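PDB 3B7F: glycosyl hydrolase, BNR repeat from Ralstonia eutropha, which is probably a hydrolase acting on glycosides and folds as a seven-bladed beta-propeller. Local coordinates for residues A[23-28]-A[386-391]; A[32-37]-A[45-50]. One frame throughout, in Å; residues are numbered along the deposited sequence.

From the N terminus, strand 24-29 is laid down first, and strands 32-38 and 45-51 follow at once, so interaction 2 closes a short hairpin with seven residues between its segments. The chain then builds the remaining sheets of the propeller before strand 385-391 returns to pair with strand 24-29 in interaction 1, which spans 357 residues and encloses the whole of interaction 2 along the sequence. Both belong to one four-stranded blade, ordered 45-51, 32-38, 24-29, 385-391. Strands 24-29 and 32-38 join them through backbone bonds such as Leu-25 N to Leu-36 O, 2.8 Å. N-terminal and C-terminal strands thus complete the same blade and close the ring.

Interaction 1 (A[23-28]-A[386-391]); sequences VMLLVA and YAVQSA
This pairing is the closure of the beta-propeller, in which the last strand of the chain, through Tyr-386 to Ala-391, joins the first, through Met-24 to Ala-28, in one antiparallel blade. Met-24, Leu-26 and Ala-28 form hydrogen-bonded pairs with Ala-391, Gln-389 and Ala-387. The bond from Leu-26 N to Gln-389 O is 2.8 Å long. At the Ala-28 end a classic beta bulge sets Tyr-386 and Ala-387 both against Ala-28: Ala-28 O accepts Tyr-386 N at 2.9 Å and Ala-387 N at 3.3 Å, both from the same face of its carbonyl plane.

The methyls of Ala-28, Ala-387 and Ala-391 lie on the face of Leu-26. The CB atoms of Ala-28 and Ala-387 meet at 3.9 Å, while Leu-26 lays its fork against the methyl of Ala-391, CD2 to CB 3.8 Å. Its CG stands beside the backbone N (chi1 -43°), from where both methyls reach that alanine. The other face carries branched aliphatics: Leu-25 CB touches Val-388 CG1 at 4.2 Å, and Leu-25 CD2 passes over Ser-390 CA. Ser-390 turns its hydroxyl between its own backbone N and carbonyl carbon (chi1 56°), and this short side chain puts OG within hydrogen-bonding reach of Ala-348 O.

The two faces pack between neighbouring blades. Leu-26 and Ala-28 press on Ile-60 and Ile-57 of strand 56-62, whereas Leu-25, Val-27 and Val-388 meet Ile-365 of strand 365-368, and Thr-347 of strand 346-348 touches Leu-25 and Val-388.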
# COMPACT_ATOMS: atom_id res chain seq x y z
N VAL A 23 -12.41 3.81 -15.35
CA VAL A 23 -11.58 3.46 -14.20
C VAL A 23 -12.51 3.04 -13.06
O VAL A 23 -13.64 3.53 -12.93
CB VAL A 23 -10.67 4.65 -13.78
CG1 VAL A 23 -9.95 4.38 -12.46
CG2 VAL A 23 -9.65 4.94 -14.86
N MSE A 24 -12.02 2.12 -12.24
CA MSE A 24 -12.72 1.67 -11.08
C MSE A 24 -11.81 1.89 -9.90
O MSE A 24 -10.61 1.72 -10.03
CB MSE A 24 -13.07 0.20 -11.21
CG MSE A 24 -13.83 -0.36 -10.00
SE MSE A 24 -14.72 -2.07 -10.36
CE MSE A 24 -16.12 -1.32 -11.52
N LEU A 25 -12.38 2.30 -8.76
CA LEU A 25 -11.64 2.46 -7.51
C LEU A 25 -12.31 1.52 -6.53
O LEU A 25 -13.50 1.50 -6.47
CB LEU A 25 -11.66 3.89 -6.98
CG LEU A 25 -11.14 5.01 -7.89
CD1 LEU A 25 -11.38 6.33 -7.19
CD2 LEU A 25 -9.64 4.82 -8.28
N LEU A 26 -11.51 0.73 -5.82
CA LEU A 26 -11.95 -0.29 -4.87
C LEU A 26 -11.62 0.30 -3.52
O LEU A 26 -10.44 0.43 -3.21
CB LEU A 26 -11.16 -1.58 -5.10
CG LEU A 26 -10.93 -2.05 -6.54
CD1 LEU A 26 -10.11 -3.39 -6.53
CD2 LEU A 26 -12.24 -2.18 -7.29
N VAL A 27 -12.67 0.63 -2.74
CA VAL A 27 -12.53 1.39 -1.52
C VAL A 27 -12.85 0.55 -0.29
O VAL A 27 -14.00 0.15 -0.10
CB VAL A 27 -13.49 2.63 -1.53
CG1 VAL A 27 -13.26 3.48 -0.29
CG2 VAL A 27 -13.33 3.45 -2.82
N ALA A 28 -11.83 0.33 0.54
CA ALA A 28 -11.94 -0.45 1.76
C ALA A 28 -12.12 0.49 2.93
O ALA A 28 -11.33 1.43 3.08
CB ALA A 28 -10.67 -1.30 1.96
N TYR A 386 -9.52 2.94 4.77
CA TYR A 386 -8.23 2.23 4.94
C TYR A 386 -7.45 2.14 3.61
O TYR A 386 -6.25 2.42 3.60
CB TYR A 386 -8.42 0.79 5.49
CG TYR A 386 -8.78 0.69 6.95
CD1 TYR A 386 -7.93 1.18 7.92
CD2 TYR A 386 -9.93 0.07 7.37
CE1 TYR A 386 -8.24 1.08 9.28
CE2 TYR A 386 -10.25 -0.04 8.75
CZ TYR A 386 -9.40 0.48 9.69
OH TYR A 386 -9.64 0.41 11.06
N ALA A 387 -8.13 1.84 2.51
CA ALA A 387 -7.49 1.63 1.23
C ALA A 387 -8.32 2.06 0.04
O ALA A 387 -9.54 1.96 0.05
CB ALA A 387 -7.13 0.14 1.06
N VAL A 388 -7.62 2.52 -1.01
CA VAL A 388 -8.21 2.91 -2.28
C VAL A 388 -7.25 2.33 -3.29
O VAL A 388 -6.06 2.53 -3.16
CB VAL A 388 -8.36 4.42 -2.46
CG1 VAL A 388 -9.01 4.73 -3.81
CG2 VAL A 388 -9.18 5.04 -1.31
N GLN A 389 -7.78 1.59 -4.25
CA GLN A 389 -7.03 0.90 -5.25
C GLN A 389 -7.68 1.03 -6.63
O GLN A 389 -8.87 0.82 -6.78
CB GLN A 389 -6.98 -0.56 -4.83
CG GLN A 389 -6.17 -1.48 -5.68
CD GLN A 389 -4.67 -1.28 -5.57
OE1 GLN A 389 -4.11 -1.30 -4.48
NE2 GLN A 389 -4.02 -1.16 -6.72
N SER A 390 -6.89 1.36 -7.64
CA SER A 390 -7.40 1.39 -9.02
C SER A 390 -7.60 -0.03 -9.57
O SER A 390 -6.96 -1.00 -9.11
CB SER A 390 -6.49 2.19 -9.93
OG SER A 390 -5.17 1.70 -9.91
N ALA A 391 -8.52 -0.15 -10.53
CA ALA A 391 -8.89 -1.41 -11.15
C ALA A 391 -9.48 -1.14 -12.52
O ALA A 391 -9.98 -0.03 -12.80
CB ALA A 391 -9.88 -2.19 -10.27

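Interaction 2 (A[32-37]-A[45-50]); sequences GAWFLA and WELRGP. With EDO (1,2-ethanediol), chain I.
Phe-35 and Arg-48, like Ala-37 and Glu-46, form antiparallel hydrogen-bonded pairs in strands running at 159° to one another. They make the outer beta hairpin of a propeller blade, with 45-50 on the outermost strand. The link from Arg-48 N to Phe-35 O is 2.8 Å.

Over one face of Phe-35, the guanidinium of Arg-48 lies flat in a cation-pi stack, planes 7° apart and CZ 4.3 Å from the ring centroid. The aliphatic part of the arginine rises from its own strand, and past the bend at chi3 (139°) NE and CZ lead across to the ring. On the same side of the sheet, Glu-46 OE2 accepts a hydrogen bond from O2 of a 1,2-ethanediol, probably a crystallisation additive.

On the opposite face of the sheet, Leu-47 CD1 meets Leu-36 CD2 at 3.6 Å and also touches Trp-34 CD1, so one methyl contacts both leucine and indole. Trp-45 sets CE3 against Leu-36 CB. Gly-49, whose backbone angles call for glycine, brings its CA against the five-membered ring of Trp-34 in an off-centre CH-pi contact. Pro-50, after a cis peptide bond, lies over one face of Trp-34 in a second CH-pi contact, CB 3.8 Å from the six-membered-ring centroid.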
# COMPACT_ATOMS: atom_id res chain seq x y z
N GLY A 32 -17.22 -1.43 5.57
CA GLY A 32 -17.61 -2.02 4.28
C GLY A 32 -16.75 -1.62 3.12
O GLY A 32 -15.83 -0.80 3.26
N ALA A 33 -17.07 -2.22 1.98
CA ALA A 33 -16.44 -1.97 0.70
C ALA A 33 -17.38 -1.14 -0.18
O ALA A 33 -18.60 -1.38 -0.23
CB ALA A 33 -16.10 -3.29 -0.02
N TRP A 34 -16.82 -0.14 -0.83
CA TRP A 34 -17.54 0.67 -1.80
C TRP A 34 -16.68 0.64 -3.06
O TRP A 34 -15.49 0.32 -2.99
CB TRP A 34 -17.78 2.09 -1.31
CG TRP A 34 -19.00 2.31 -0.48
CD1 TRP A 34 -20.19 2.82 -0.91
CD2 TRP A 34 -19.14 2.12 0.93
NE1 TRP A 34 -21.05 2.94 0.13
CE2 TRP A 34 -20.44 2.52 1.28
CE3 TRP A 34 -18.31 1.59 1.93
CZ2 TRP A 34 -20.94 2.42 2.58
CZ3 TRP A 34 -18.80 1.52 3.23
CH2 TRP A 34 -20.09 1.95 3.54
N PHE A 35 -17.32 0.91 -4.18
CA PHE A 35 -16.72 0.84 -5.50
C PHE A 35 -17.13 2.04 -6.28
O PHE A 35 -18.31 2.39 -6.29
CB PHE A 35 -17.19 -0.42 -6.20
CG PHE A 35 -16.80 -1.66 -5.49
CD1 PHE A 35 -15.58 -2.25 -5.73
CD2 PHE A 35 -17.63 -2.22 -4.52
CE1 PHE A 35 -15.18 -3.39 -5.04
CE2 PHE A 35 -17.25 -3.36 -3.84
CZ PHE A 35 -16.02 -3.95 -4.11
N LEU A 36 -16.14 2.68 -6.92
CA LEU A 36 -16.40 3.88 -7.73
C LEU A 36 -16.07 3.56 -9.17
O LEU A 36 -15.05 2.97 -9.42
CB LEU A 36 -15.61 5.09 -7.23
CG LEU A 36 -16.21 5.87 -6.07
CD1 LEU A 36 -15.14 6.62 -5.29
CD2 LEU A 36 -17.35 6.82 -6.58
N ALA A 37 -16.96 3.91 -10.10
CA ALA A 37 -16.72 3.63 -11.53
C ALA A 37 -16.86 4.91 -12.35
O ALA A 37 -17.84 5.64 -12.19
CB ALA A 37 -17.67 2.53 -12.03
N TRP A 45 -18.54 10.03 -11.96
CA TRP A 45 -18.35 8.78 -11.23
C TRP A 45 -19.64 8.25 -10.60
O TRP A 45 -20.48 9.02 -10.16
CB TRP A 45 -17.29 8.95 -10.14
CG TRP A 45 -15.91 9.24 -10.67
CD1 TRP A 45 -15.46 10.43 -11.11
CD2 TRP A 45 -14.82 8.32 -10.79
NE1 TRP A 45 -14.16 10.32 -11.50
CE2 TRP A 45 -13.73 9.04 -11.33
CE3 TRP A 45 -14.65 6.96 -10.51
CZ2 TRP A 45 -12.50 8.45 -11.59
CZ3 TRP A 45 -13.41 6.37 -10.78
CH2 TRP A 45 -12.35 7.12 -11.31
N GLU A 46 -19.75 6.93 -10.53
CA GLU A 46 -20.90 6.24 -9.99
C GLU A 46 -20.45 5.44 -8.79
O GLU A 46 -19.49 4.71 -8.88
CB GLU A 46 -21.44 5.32 -11.09
CG GLU A 46 -22.67 4.50 -10.77
CD GLU A 46 -23.16 3.72 -12.01
OE1 GLU A 46 -23.48 4.36 -13.05
OE2 GLU A 46 -23.23 2.47 -11.93
N LEU A 47 -21.13 5.61 -7.66
CA LEU A 47 -20.84 4.90 -6.43
C LEU A 47 -21.73 3.66 -6.26
O LEU A 47 -22.94 3.78 -6.31
CB LEU A 47 -21.05 5.84 -5.23
CG LEU A 47 -20.61 5.37 -3.84
CD1 LEU A 47 -19.07 5.17 -3.82
CD2 LEU A 47 -21.05 6.36 -2.81
N ARG A 48 -21.11 2.49 -6.06
CA ARG A 48 -21.81 1.26 -5.72
C ARG A 48 -21.34 0.81 -4.33
O ARG A 48 -20.17 0.95 -3.99
CB ARG A 48 -21.56 0.16 -6.77
CG ARG A 48 -21.72 -1.33 -6.24
CD ARG A 48 -21.71 -2.42 -7.35
NE ARG A 48 -20.94 -3.61 -6.94
CZ ARG A 48 -19.67 -3.93 -7.32
NH1 ARG A 48 -18.92 -3.16 -8.15
NH2 ARG A 48 -19.13 -5.07 -6.86
N GLY A 49 -22.27 0.24 -3.57
CA GLY A 49 -22.01 -0.29 -2.25
C GLY A 49 -23.02 0.29 -1.27
O GLY A 49 -23.85 1.09 -1.66
N PRO A 50 -22.92 -0.06 0.03
CA PRO A 50 -21.90 -0.95 0.60
C PRO A 50 -22.02 -2.43 0.22
O PRO A 50 -23.11 -2.93 -0.08
CB PRO A 50 -22.10 -0.82 2.12
CG PRO A 50 -23.47 -0.34 2.29
CD PRO A 50 -23.81 0.48 1.06
C1 EDO I . -19.92 0.42 -9.96
O1 EDO I . -20.98 1.32 -9.61
C2 EDO I . -20.21 -0.27 -11.29
O2 EDO I . -20.74 0.65 -12.27